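Local coordinates for protein D-alanyl-D-alanine carboxypeptidase (Streptococcus pneumoniae R6, PDB 1XP4) that probably removes the terminal D-alanine from the stem peptides of cell-wall precursors, as a serine D-Ala-D-Ala carboxypeptidase of the S11 family, at residues H16-E21 with I247-N252; V66-Y71 with A109-E114; E233-T238 with A262-T267; V297-E302 with I336-E341; D303-V308 with M371-K376. All coordinates share one frame; numbering follows the deposited sequence.

Contact 1 of 5, residues H16-E21 with I247-N252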
# COMPACT_ATOMS: atom_id res chain seq x y z
N HIS A 16 -0.11 -2.21 -17.81
CA HIS A 16 -0.78 -2.87 -16.70
C HIS A 16 -1.12 -1.88 -15.62
O HIS A 16 -0.32 -0.99 -15.32
CB HIS A 16 0.12 -3.93 -16.09
CG HIS A 16 0.68 -4.88 -17.09
ND1 HIS A 16 -0.03 -5.96 -17.58
CD2 HIS A 16 1.87 -4.90 -17.74
CE1 HIS A 16 0.69 -6.59 -18.48
NE2 HIS A 16 1.85 -5.97 -18.60
N ALA A 17 -2.28 -2.05 -15.00
CA ALA A 17 -2.67 -1.14 -13.94
C ALA A 17 -3.89 -1.62 -13.17
O ALA A 17 -4.68 -2.41 -13.68
CB ALA A 17 -2.93 0.26 -14.52
N ILE A 18 -4.01 -1.13 -11.94
CA ILE A 18 -5.15 -1.46 -11.09
C ILE A 18 -5.27 -0.36 -10.05
O ILE A 18 -4.27 0.20 -9.61
CB ILE A 18 -4.99 -2.81 -10.36
CG1 ILE A 18 -6.32 -3.22 -9.72
CG2 ILE A 18 -3.91 -2.70 -9.29
CD1 ILE A 18 -6.32 -4.61 -9.11
N ALA A 19 -6.50 -0.05 -9.67
CA ALA A 19 -6.76 0.97 -8.68
C ALA A 19 -7.70 0.40 -7.63
O ALA A 19 -8.67 -0.27 -7.97
CB ALA A 19 -7.39 2.18 -9.35
N VAL A 20 -7.42 0.65 -6.36
CA VAL A 20 -8.29 0.14 -5.30
C VAL A 20 -8.53 1.15 -4.19
O VAL A 20 -7.69 2.01 -3.94
CB VAL A 20 -7.74 -1.15 -4.66
CG1 VAL A 20 -7.67 -2.24 -5.69
CG2 VAL A 20 -6.37 -0.90 -4.05
N GLU A 21 -9.68 1.04 -3.54
CA GLU A 21 -9.99 1.93 -2.43
C GLU A 21 -9.23 1.29 -1.28
O GLU A 21 -9.52 0.16 -0.90
CB GLU A 21 -11.49 1.95 -2.17
CG GLU A 21 -11.93 2.97 -1.15
CD GLU A 21 -11.74 2.49 0.27
OE1 GLU A 21 -12.22 1.38 0.58
OE2 GLU A 21 -11.11 3.23 1.07
N ILE A 247 -5.49 3.64 -3.92
CA ILE A 247 -4.16 3.13 -4.16
C ILE A 247 -4.11 2.87 -5.65
O ILE A 247 -4.98 2.21 -6.21
CB ILE A 247 -3.87 1.84 -3.41
CG1 ILE A 247 -3.90 2.10 -1.90
CG2 ILE A 247 -2.50 1.31 -3.82
CD1 ILE A 247 -3.41 0.93 -1.07
N THR A 248 -3.08 3.41 -6.28
CA THR A 248 -2.89 3.33 -7.72
C THR A 248 -1.62 2.58 -8.11
O THR A 248 -0.54 2.82 -7.55
CB THR A 248 -2.86 4.76 -8.31
OG1 THR A 248 -4.20 5.16 -8.62
CG2 THR A 248 -1.99 4.84 -9.56
N VAL A 249 -1.75 1.68 -9.07
CA VAL A 249 -0.59 1.01 -9.58
C VAL A 249 -0.57 1.09 -11.10
O VAL A 249 -1.39 0.55 -11.79
CB VAL A 249 -0.69 -0.43 -9.11
CG1 VAL A 249 0.55 -1.18 -9.51
CG2 VAL A 249 -0.84 -0.47 -7.60
N VAL A 250 0.37 1.89 -11.64
CA VAL A 250 0.54 1.99 -13.08
C VAL A 250 1.93 1.39 -13.44
O VAL A 250 2.94 1.99 -13.16
CB VAL A 250 0.52 3.50 -13.43
CG1 VAL A 250 1.24 3.79 -14.75
CG2 VAL A 250 -0.88 4.08 -13.52
N LEU A 251 1.99 0.17 -14.06
CA LEU A 251 3.35 -0.34 -14.39
C LEU A 251 3.55 -0.88 -15.80
O LEU A 251 3.93 -2.02 -15.99
CB LEU A 251 3.79 -1.50 -13.49
CG LEU A 251 2.80 -1.97 -12.45
CD1 LEU A 251 2.47 -3.45 -12.60
CD2 LEU A 251 3.40 -1.84 -11.07
N ASN A 252 3.22 -0.03 -16.77
CA ASN A 252 4.22 0.18 -17.76
C ASN A 252 3.76 1.29 -18.68
O ASN A 252 3.12 1.06 -19.70
CB ASN A 252 4.36 -1.09 -18.55
CG ASN A 252 5.70 -1.04 -19.21
OD1 ASN A 252 6.34 -2.08 -19.44
ND2 ASN A 252 6.18 0.18 -19.43
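Val-20 O receives the shortest bond of this pairing, from Ile-247 N at 2.7 Å, with a nearly straight N-H...O angle of 176°. It closes one end of an antiparallel strand pair inside the five-stranded sheet of the beta-lactamase-like fold, where strand 17-21 lies between 26-31 and 244-253. The same two residues exchange a second bond, Val-20 N to Ile-247 O, and Ile-18 with Val-249 form the next hydrogen-bonded pair. A last backbone bond runs from Leu-251 N to His-16 O at 2.9 Å. Between these lie the non-hydrogen-bonded pairs Ala-17 with Val-250 and Ala-19 with Thr-248.

The two faces of the sheet differ in bulk. Ile-18, Val-20, Ile-247 and Val-249 share one face, and helix 170-183 covers it through Ala-170, Val-173 and Ala-177. Here Ile-18 and Val-249 run side by side, with CG2 of Ile-18 3.9 Å from CB of Val-249. Val-20 lies aslant to its partner, and its CG2 comes 3.8 Å from Ile-247 CB; chi1 of -63° tucks that methyl between its own backbone N and carbonyl carbon. The face of Ala-17, Ala-19, Thr-248 and Val-250 is flatter on the first strand, and helix 262-277 packs there against Ala-19, Thr-248 and Val-250. Where the pairing ends, ND1 of the His-16 ring bonds to Asp-32 O, while the CD2 edge of the ring faces Leu-251 O in plane, 3.9 Å away.

Contact 2 of 5, residues V66-Y71 with A109-E114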
# COMPACT_ATOMS: atom_id res chain seq x y z
N VAL A 66 23.57 1.86 11.22
CA VAL A 66 23.67 0.73 10.30
C VAL A 66 24.91 0.85 9.43
O VAL A 66 25.09 1.83 8.72
CB VAL A 66 22.43 0.64 9.37
CG1 VAL A 66 22.56 -0.56 8.45
CG2 VAL A 66 21.16 0.50 10.19
N ASP A 67 25.77 -0.17 9.52
CA ASP A 67 27.01 -0.22 8.73
C ASP A 67 26.68 -0.44 7.27
O ASP A 67 25.66 -1.03 6.93
CB ASP A 67 27.91 -1.36 9.23
CG ASP A 67 29.11 -1.62 8.32
OD1 ASP A 67 30.01 -0.76 8.22
OD2 ASP A 67 29.14 -2.70 7.70
N ILE A 68 27.56 0.03 6.40
CA ILE A 68 27.35 -0.10 4.97
C ILE A 68 28.52 -0.87 4.36
O ILE A 68 29.54 -0.30 4.03
CB ILE A 68 27.15 1.30 4.38
CG1 ILE A 68 25.83 1.85 4.93
CG2 ILE A 68 27.12 1.26 2.86
CD1 ILE A 68 25.53 3.26 4.58
N SER A 69 28.34 -2.18 4.23
CA SER A 69 29.38 -3.07 3.70
C SER A 69 29.85 -2.80 2.28
O SER A 69 29.26 -2.01 1.55
CB SER A 69 28.94 -4.54 3.81
OG SER A 69 27.77 -4.78 3.05
N ASP A 70 30.93 -3.48 1.90
CA ASP A 70 31.54 -3.34 0.58
C ASP A 70 30.54 -3.36 -0.58
O ASP A 70 30.50 -2.44 -1.40
CB ASP A 70 32.58 -4.44 0.36
CG ASP A 70 33.64 -4.47 1.45
OD1 ASP A 70 33.92 -3.40 2.06
OD2 ASP A 70 34.21 -5.56 1.68
N TYR A 71 29.75 -4.43 -0.65
CA TYR A 71 28.75 -4.59 -1.71
C TYR A 71 27.83 -3.38 -1.88
O TYR A 71 27.75 -2.82 -2.98
CB TYR A 71 27.95 -5.87 -1.44
CG TYR A 71 26.59 -5.99 -2.11
CD1 TYR A 71 26.41 -5.63 -3.45
CD2 TYR A 71 25.50 -6.51 -1.41
CE1 TYR A 71 25.17 -5.79 -4.07
CE2 TYR A 71 24.25 -6.68 -2.03
CZ TYR A 71 24.09 -6.32 -3.36
OH TYR A 71 22.86 -6.48 -3.96
N ALA A 109 18.46 0.44 0.70
CA ALA A 109 17.66 -0.78 0.80
C ALA A 109 18.52 -1.97 1.24
O ALA A 109 18.21 -2.63 2.23
CB ALA A 109 17.00 -1.09 -0.55
N ILE A 110 19.58 -2.23 0.49
CA ILE A 110 20.47 -3.34 0.80
C ILE A 110 20.96 -3.26 2.24
O ILE A 110 20.84 -4.22 3.00
CB ILE A 110 21.68 -3.37 -0.15
CG1 ILE A 110 21.20 -3.52 -1.60
CG2 ILE A 110 22.60 -4.51 0.22
CD1 ILE A 110 22.31 -3.51 -2.62
N ALA A 111 21.50 -2.10 2.61
CA ALA A 111 21.99 -1.92 3.97
C ALA A 111 20.95 -2.34 5.01
O ALA A 111 21.26 -3.12 5.92
CB ALA A 111 22.40 -0.46 4.18
N LEU A 112 19.73 -1.83 4.89
CA LEU A 112 18.67 -2.17 5.83
C LEU A 112 18.44 -3.69 5.89
O LEU A 112 18.24 -4.27 6.96
CB LEU A 112 17.38 -1.47 5.43
CG LEU A 112 17.31 0.04 5.71
CD1 LEU A 112 16.12 0.66 4.99
CD2 LEU A 112 17.23 0.27 7.21
N ALA A 113 18.47 -4.32 4.71
CA ALA A 113 18.26 -5.75 4.59
C ALA A 113 19.32 -6.57 5.33
O ALA A 113 18.99 -7.51 6.05
CB ALA A 113 18.22 -6.15 3.11
N GLU A 114 20.59 -6.22 5.13
CA GLU A 114 21.68 -6.93 5.80
C GLU A 114 21.57 -6.73 7.30
O GLU A 114 21.90 -7.62 8.08
CB GLU A 114 23.04 -6.42 5.32
CG GLU A 114 23.31 -6.65 3.86
CD GLU A 114 24.78 -6.48 3.53
OE1 GLU A 114 25.42 -5.59 4.13
OE2 GLU A 114 25.29 -7.23 2.67
O HOH W 1 25.34 -2.75 4.40
O HOH W 2 23.86 -3.28 6.99
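Ser-69 OG donates to Glu-114 OE1 at 2.7 Å, meeting the carboxylate on its syn side and 16° out of its plane. This bond ties helix 106-117 to the turn that joins strand 65-67 to helix 70-74, a strand-to-helix junction in the helical part of the penicillin-binding domain. Ser-69 holds the N-cap position of helix 70-74, yet its hydroxyl makes no capping bond and is spent across the contact instead. Beside this bond, Ala-111 CB is packed by Ile-68 CG1 at 4.2 Å, and Val-66 CG1 lies close to the same residue.

Tyr-71 brings its ring across Ile-110 at about a right angle, with CZ 3.4 Å from Ile-110 CD1. Having CG anti to the backbone N (chi1 160°) carries the ring over to that helix; its CD2 edge also faces Glu-114 OE2.

Further out, water fills in between the backbones. One water accepts from Ser-69 N and sits 2.9 Å from Glu-114 OE1, also near Asp-67 O. A second lies 2.9 Å from Asp-67 O and 2.8 Å from Ala-111 O, and can donate to either. In the outer shell, Leu-96 of helix 93-103 packs on Val-66 and Ala-111, and Pro-72 lies against Ile-110 and Glu-114. The far end of the tyrosine is held by Glu-120, whose OE1 is hydrogen-bonded to Tyr-71 OH.

Contact 3 of 5, residues E233-T238 with A262-T267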
# COMPACT_ATOMS: atom_id res chain seq x y z
N GLU A 233 8.12 2.76 -17.29
CA GLU A 233 7.84 3.85 -16.37
C GLU A 233 6.67 3.43 -15.47
O GLU A 233 5.52 3.40 -15.90
CB GLU A 233 7.52 5.13 -17.16
CG GLU A 233 8.77 5.70 -17.84
CD GLU A 233 8.46 6.64 -18.99
OE1 GLU A 233 7.70 7.61 -18.79
OE2 GLU A 233 8.99 6.41 -20.10
N SER A 234 7.00 3.09 -14.23
CA SER A 234 6.01 2.61 -13.28
C SER A 234 5.92 3.45 -12.01
O SER A 234 6.91 4.04 -11.57
CB SER A 234 6.31 1.16 -12.92
OG SER A 234 6.33 0.36 -14.09
N PHE A 235 4.73 3.45 -11.42
CA PHE A 235 4.50 4.22 -10.21
C PHE A 235 3.30 3.75 -9.39
O PHE A 235 2.20 3.55 -9.92
CB PHE A 235 4.31 5.69 -10.59
CG PHE A 235 3.87 6.56 -9.45
CD1 PHE A 235 4.69 6.74 -8.35
CD2 PHE A 235 2.64 7.20 -9.50
CE1 PHE A 235 4.30 7.57 -7.30
CE2 PHE A 235 2.23 8.03 -8.46
CZ PHE A 235 3.06 8.21 -7.35
N VAL A 236 3.52 3.57 -8.09
CA VAL A 236 2.45 3.19 -7.20
C VAL A 236 2.15 4.49 -6.49
O VAL A 236 3.04 5.08 -5.87
CB VAL A 236 2.88 2.14 -6.14
CG1 VAL A 236 1.70 1.80 -5.25
CG2 VAL A 236 3.39 0.87 -6.81
N GLY A 237 0.91 4.95 -6.60
CA GLY A 237 0.54 6.19 -5.94
C GLY A 237 -0.68 6.05 -5.05
O GLY A 237 -1.58 5.28 -5.36
N THR A 238 -0.69 6.76 -3.94
CA THR A 238 -1.85 6.73 -3.04
C THR A 238 -2.30 8.18 -2.87
O THR A 238 -1.48 9.10 -2.91
CB THR A 238 -1.51 6.11 -1.66
OG1 THR A 238 -2.70 6.03 -0.87
CG2 THR A 238 -0.48 6.96 -0.93
N ALA A 262 4.95 10.99 -17.88
CA ALA A 262 3.84 10.20 -18.39
C ALA A 262 3.19 9.29 -17.32
O ALA A 262 1.96 9.17 -17.26
CB ALA A 262 4.32 9.37 -19.58
N ARG A 263 4.02 8.65 -16.49
CA ARG A 263 3.53 7.76 -15.44
C ARG A 263 2.60 8.49 -14.46
O ARG A 263 1.64 7.90 -13.95
CB ARG A 263 4.71 7.18 -14.65
CG ARG A 263 5.38 8.16 -13.70
CD ARG A 263 6.59 7.52 -13.05
NE ARG A 263 7.63 7.23 -14.04
CZ ARG A 263 8.74 6.55 -13.79
NH1 ARG A 263 8.97 6.07 -12.57
NH2 ARG A 263 9.62 6.35 -14.76
N PHE A 264 2.90 9.76 -14.20
CA PHE A 264 2.07 10.54 -13.29
C PHE A 264 0.87 11.07 -14.04
O PHE A 264 -0.24 11.10 -13.52
CB PHE A 264 2.89 11.68 -12.69
CG PHE A 264 4.12 11.21 -11.99
CD1 PHE A 264 4.03 10.27 -10.96
CD2 PHE A 264 5.38 11.67 -12.37
CE1 PHE A 264 5.17 9.79 -10.34
CE2 PHE A 264 6.53 11.19 -11.75
CZ PHE A 264 6.43 10.25 -10.73
N THR A 265 1.10 11.48 -15.29
CA THR A 265 0.03 11.99 -16.14
C THR A 265 -1.02 10.89 -16.26
O THR A 265 -2.22 11.13 -16.15
CB THR A 265 0.54 12.33 -17.55
OG1 THR A 265 1.64 13.24 -17.47
CG2 THR A 265 -0.57 12.96 -18.38
N ALA A 266 -0.52 9.67 -16.48
CA ALA A 266 -1.37 8.49 -16.61
C ALA A 266 -2.12 8.24 -15.31
O ALA A 266 -3.29 7.86 -15.33
CB ALA A 266 -0.52 7.29 -16.96
N THR A 267 -1.44 8.45 -14.18
CA THR A 267 -2.06 8.26 -12.87
C THR A 267 -3.11 9.34 -12.67
O THR A 267 -4.24 9.07 -12.26
CB THR A 267 -1.04 8.37 -11.71
OG1 THR A 267 -0.07 7.32 -11.81
CG2 THR A 267 -1.76 8.27 -10.37
O HOH W 3 7.15 8.50 -16.43
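Phe-235 and Phe-264 form the tightly packed half of this contact, a T-shaped pair in which the edge of Phe-264 is directed at the face of Phe-235. The ring centroids are 4.8 Å apart and the planes stand at 76°, with Phe-264 CE1 above the middle of the other ring. On the opposite face of Phe-235 lies the backbone N of Gly-237, toward the rim. Thr-267 OG1 meets the ring in its plane, 3.6 Å from Phe-235 CD2. That hydroxyl is itself oriented by a bond to Arg-263 O at 2.8 Å, an oxygen that also accepts from Thr-267 N.

In the fold, this is the start of helix 262-277 laid on strand 234-241 of the central sheet, the axes of the short segments 234-238 and 262-267 crossing at -43°. Arg-263 marks the change in character. Its CD still packs against Phe-235 CB at 3.8 Å, but a bend at chi3 turns the guanidinium so that one of its faces covers the backbone at Glu-233 and Ser-234. NH2 is bonded to Thr-227 OG1, and NH1 is at long, weak range of a sulfate ion, probably from the crystallisation liquor.

The looser, partly exposed side belongs to Glu-233, and there water does the joining. Its OE1 stays 4.6 Å from Arg-263 NH2, with no direct salt bridge; a water donates to OE1 at 2.6 Å and accepts from Arg-263 NE at 2.7 Å, as well as from Arg-263 N in the first turn of the helix. The other oxygen, OE2, is hydrogen-bonded to His-255 ND1.

Contact 4 of 5, residues V297-E302 with I336-E341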
# COMPACT_ATOMS: atom_id res chain seq x y z
N VAL A 297 -29.07 -10.14 24.04
CA VAL A 297 -28.45 -10.29 25.34
C VAL A 297 -29.42 -11.13 26.15
O VAL A 297 -30.63 -11.07 25.99
CB VAL A 297 -28.25 -8.87 25.95
CG1 VAL A 297 -27.68 -8.94 27.38
CG2 VAL A 297 -27.26 -8.08 25.08
N GLN A 298 -28.84 -12.01 26.96
CA GLN A 298 -29.65 -13.00 27.62
C GLN A 298 -29.40 -12.87 29.09
O GLN A 298 -29.00 -13.83 29.72
CB GLN A 298 -29.12 -14.37 27.15
CG GLN A 298 -27.70 -14.61 27.69
CD GLN A 298 -27.20 -15.99 27.37
OE1 GLN A 298 -26.21 -16.46 27.92
NE2 GLN A 298 -27.84 -16.61 26.36
N ASP A 299 -29.59 -11.62 29.64
CA ASP A 299 -29.55 -11.30 31.12
C ASP A 299 -29.78 -9.80 31.45
O ASP A 299 -28.86 -9.09 31.82
CB ASP A 299 -28.19 -11.59 31.81
CG ASP A 299 -27.56 -12.97 31.62
OD1 ASP A 299 -26.60 -13.01 30.89
OD2 ASP A 299 -27.69 -13.83 32.51
N GLY A 300 -31.00 -9.24 31.29
CA GLY A 300 -31.23 -8.01 32.10
C GLY A 300 -32.40 -7.18 31.55
O GLY A 300 -33.56 -7.32 31.90
N LYS A 301 -32.04 -6.24 30.69
CA LYS A 301 -32.96 -6.05 29.63
C LYS A 301 -32.71 -7.13 28.61
O LYS A 301 -31.66 -7.74 28.54
CB LYS A 301 -32.70 -4.71 29.02
CG LYS A 301 -33.85 -3.81 29.42
CD LYS A 301 -33.60 -2.36 29.03
CE LYS A 301 -34.10 -1.38 30.11
NZ LYS A 301 -34.34 -0.06 29.53
N GLU A 302 -33.65 -7.42 27.70
CA GLU A 302 -33.44 -8.66 26.98
C GLU A 302 -33.56 -8.50 25.49
O GLU A 302 -32.59 -8.54 24.74
CB GLU A 302 -34.48 -9.65 27.48
CG GLU A 302 -34.18 -10.05 28.93
CD GLU A 302 -35.41 -9.78 29.75
OE1 GLU A 302 -36.40 -9.34 29.19
OE2 GLU A 302 -35.37 -10.03 30.95
N ILE A 336 -25.84 -12.57 23.45
CA ILE A 336 -24.63 -12.73 24.19
C ILE A 336 -24.80 -12.55 25.68
O ILE A 336 -25.31 -11.61 26.24
CB ILE A 336 -23.57 -11.77 23.54
CG1 ILE A 336 -23.36 -10.46 24.32
CG2 ILE A 336 -23.99 -11.36 22.12
CD1 ILE A 336 -24.22 -9.30 23.79
N PRO A 337 -23.87 -12.84 26.65
CA PRO A 337 -24.15 -12.64 28.07
C PRO A 337 -24.13 -11.17 28.48
O PRO A 337 -23.78 -10.25 27.71
CB PRO A 337 -23.08 -13.41 28.88
CG PRO A 337 -21.93 -13.79 27.94
CD PRO A 337 -22.52 -13.38 26.49
N ALA A 338 -24.64 -10.90 29.68
CA ALA A 338 -24.55 -9.57 30.26
C ALA A 338 -23.67 -9.69 31.51
O ALA A 338 -23.41 -10.80 31.97
CB ALA A 338 -25.92 -9.05 30.64
N PRO A 339 -23.21 -8.56 32.06
CA PRO A 339 -23.49 -7.20 31.59
C PRO A 339 -22.74 -6.80 30.31
O PRO A 339 -21.63 -7.26 30.04
CB PRO A 339 -23.09 -6.34 32.78
CG PRO A 339 -21.92 -7.05 33.31
CD PRO A 339 -22.39 -8.50 33.29
N LEU A 340 -23.39 -5.95 29.53
CA LEU A 340 -22.82 -5.46 28.28
C LEU A 340 -22.60 -3.95 28.42
O LEU A 340 -23.54 -3.19 28.59
CB LEU A 340 -23.78 -5.74 27.12
CG LEU A 340 -23.28 -5.38 25.71
CD1 LEU A 340 -22.10 -6.27 25.33
CD2 LEU A 340 -24.42 -5.56 24.72
N GLU A 341 -21.33 -3.54 28.36
CA GLU A 341 -20.97 -2.13 28.48
C GLU A 341 -21.30 -1.38 27.20
O GLU A 341 -21.20 -1.94 26.11
CB GLU A 341 -19.48 -1.97 28.78
CG GLU A 341 -18.99 -2.60 30.07
CD GLU A 341 -19.84 -2.24 31.28
OE1 GLU A 341 -20.33 -1.09 31.36
OE2 GLU A 341 -20.02 -3.10 32.17
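Ile-336 opens the second segment by meeting Val-297 twice: its O takes a CA-H...O contact from Val-297 CA at 3.5 Å, and its CD1 approaches Val-297 CG2. Pro-337 follows with little contact, its CA 4.1 Å from Gln-298 CG. Ala-338 makes the polar bond of the contact. Its N-H bonds to Asp-299 OD1 at 3.1 Å, on the anti side of the carboxylate and 28° out of its plane. The methyl of the same residue points at the first segment, where its CB packs 3.6 Å from Asp-299 CB and 3.7 Å from Val-297 CG1. A cis peptide bond leads into Pro-339, beyond which Leu-340 points toward the first segment; with CG anti to the backbone N (chi1 -175°), its CD2 comes 3.8 Å from Val-297 CG2.

Both segments are irregular loops of the PBP5-type C-terminal domain. One leads from strand 278-284 toward strand 307-308, the other from strand 313-318 toward strand 345-350. Val-305, just before strand 307-308, packs on both Val-297 and Leu-340, while the backbone of Leu-340 bonds to Ile-377, beyond strand 368-373.

Contact 5 of 5, residues D303-V308 with M371-K376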
# COMPACT_ATOMS: atom_id res chain seq x y z
N ASP A 303 -34.46 -7.55 25.27
CA ASP A 303 -34.94 -7.30 23.95
C ASP A 303 -33.78 -6.91 23.00
O ASP A 303 -33.37 -7.65 22.15
CB ASP A 303 -35.94 -6.16 24.08
CG ASP A 303 -37.21 -6.60 24.83
OD1 ASP A 303 -37.50 -7.79 24.80
OD2 ASP A 303 -37.88 -5.76 25.45
N THR A 304 -33.30 -5.69 23.20
CA THR A 304 -32.49 -4.69 22.49
C THR A 304 -31.21 -4.32 23.25
O THR A 304 -31.21 -4.15 24.47
CB THR A 304 -33.31 -3.42 22.05
OG1 THR A 304 -33.03 -2.28 22.88
CG2 THR A 304 -34.82 -3.64 22.02
N VAL A 305 -30.08 -4.37 22.51
CA VAL A 305 -29.23 -3.21 22.57
C VAL A 305 -29.31 -2.46 21.27
O VAL A 305 -29.01 -2.97 20.22
CB VAL A 305 -27.77 -3.48 22.83
CG1 VAL A 305 -27.34 -2.70 24.05
CG2 VAL A 305 -27.46 -4.94 23.03
N ILE A 306 -29.63 -1.20 21.33
CA ILE A 306 -29.55 -0.60 20.04
C ILE A 306 -28.08 -0.46 19.75
O ILE A 306 -27.26 0.00 20.54
CB ILE A 306 -30.28 0.75 20.01
CG1 ILE A 306 -31.75 0.53 20.32
CG2 ILE A 306 -30.21 1.33 18.58
CD1 ILE A 306 -32.63 0.55 19.06
N ALA A 307 -27.84 -1.15 18.64
CA ALA A 307 -26.53 -1.16 18.06
C ALA A 307 -26.58 -0.21 16.88
O ALA A 307 -27.24 -0.45 15.91
CB ALA A 307 -26.28 -2.57 17.53
N VAL A 308 -25.54 0.55 17.19
CA VAL A 308 -25.35 1.87 16.63
C VAL A 308 -23.98 2.05 16.00
O VAL A 308 -23.03 1.36 16.35
CB VAL A 308 -25.55 2.91 17.76
CG1 VAL A 308 -24.94 4.22 17.37
CG2 VAL A 308 -27.03 3.08 18.05
N MSE A 371 -20.77 -2.40 14.62
CA MSE A 371 -21.90 -1.70 15.19
C MSE A 371 -21.84 -1.91 16.69
O MSE A 371 -21.87 -3.04 17.19
CB MSE A 371 -23.20 -2.23 14.61
CG MSE A 371 -23.36 -1.90 13.13
SE MSE A 371 -23.67 -0.03 12.79
CE MSE A 371 -25.56 0.02 13.16
N VAL A 372 -21.76 -0.80 17.39
CA VAL A 372 -21.62 -0.76 18.83
C VAL A 372 -22.91 -0.69 19.64
O VAL A 372 -23.95 -0.24 19.16
CB VAL A 372 -20.71 0.43 19.18
CG1 VAL A 372 -20.87 0.83 20.61
CG2 VAL A 372 -19.27 0.07 18.88
N ALA A 373 -22.83 -1.16 20.89
CA ALA A 373 -23.96 -1.12 21.82
C ALA A 373 -24.03 0.29 22.39
O ALA A 373 -23.03 0.80 22.89
CB ALA A 373 -23.74 -2.12 22.94
N ASP A 374 -25.20 0.93 22.34
CA ASP A 374 -25.27 2.29 22.86
C ASP A 374 -26.03 2.40 24.18
O ASP A 374 -26.78 3.34 24.40
CB ASP A 374 -25.86 3.23 21.79
CG ASP A 374 -27.36 3.28 21.82
OD1 ASP A 374 -28.00 2.25 22.10
OD2 ASP A 374 -27.91 4.37 21.54
N LYS A 375 -25.78 1.45 25.07
CA LYS A 375 -26.43 1.38 26.37
C LYS A 375 -25.83 0.18 27.09
O LYS A 375 -25.30 -0.72 26.45
CB LYS A 375 -27.94 1.19 26.16
CG LYS A 375 -28.81 1.04 27.40
CD LYS A 375 -30.26 0.90 26.94
CE LYS A 375 -31.25 0.72 28.08
NZ LYS A 375 -32.64 1.01 27.62
N LYS A 376 -25.91 0.17 28.41
CA LYS A 376 -25.39 -0.95 29.19
C LYS A 376 -26.56 -1.84 29.59
O LYS A 376 -27.68 -1.35 29.73
CB LYS A 376 -24.66 -0.42 30.43
CG LYS A 376 -24.21 -1.49 31.43
CD LYS A 376 -23.58 -0.83 32.65
CE LYS A 376 -23.19 -1.84 33.72
NZ LYS A 376 -22.52 -1.17 34.88
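Val-308 and Val-372 form an antiparallel hydrogen-bonded pair, with Ala-307 and Ala-373 beside them as the non-hydrogen-bonded pair. Val-308 N reaches Val-372 O at 2.7 Å, Val-372 N returns a bond to Val-308 O, and Asp-374 N extends the pairing to Ile-306 O at 2.9 Å. Short strand 307-308 thereby forms an outer edge of a three-stranded antiparallel sheet in the C-terminal domain; strand 368-373 is in its middle, bonded on its other flank through Met-371 to Val-346 and Gly-347 of strand 345-350, and through Ala-373 to Gly-343 and Thr-344 just before it.

Among the side chains, Met-371 (selenomethionine here) folds back over the edge strand. Bends at chi2 and chi3 lay its end on the backbone, placing SE 3.8 Å from Val-308 C and CE beside Ala-307 O. Ala-307 CB lies on the face shared with Ala-373, whose CB is packed by Val-305 CG1 at 3.8 Å. Nearer the surface, the carboxylate of Asp-374 leans obliquely on Val-308, whose CG2 is 3.8 Å from Asp-374 CG. The crowded first torsion of this aspartate, chi1 87°, also brings OD1 up to Ile-306 O; both are acceptors and form no bond, so the closeness of that approach is doubtful at this resolution.

The polar grip between the segments thus comes from main-chain N-H and C=O groups, while their side chains contribute mainly apolar surfaces. Cohesion here should therefore depend little on charge, even though Asp-374 and Lys-375 stand at the exposed margin.

How the contacts relate
Contacts 1 and 3 share the central sheet: their centres are 8 Å apart, and Thr-248 N to Gly-237 O and Val-250 O to Phe-235 N probably bond strand 244-253 to strand 234-241. Contact 3 comes nearest the predicted catalytic centre; the side chain of Phe-235 is about 6 Å from that of Lys-224, and that of Arg-263 about 8 Å from that of Ser-41. Contact 2 approaches from the helical side, Ile-110 lying about 8 Å from Lys-44 between side chains, though its centre is 30 Å from that of contact 1. Contacts 4 and 5 touch through Leu-340 and Val-305 in the other domain; contact 5 is centred 40 Å from contact 1.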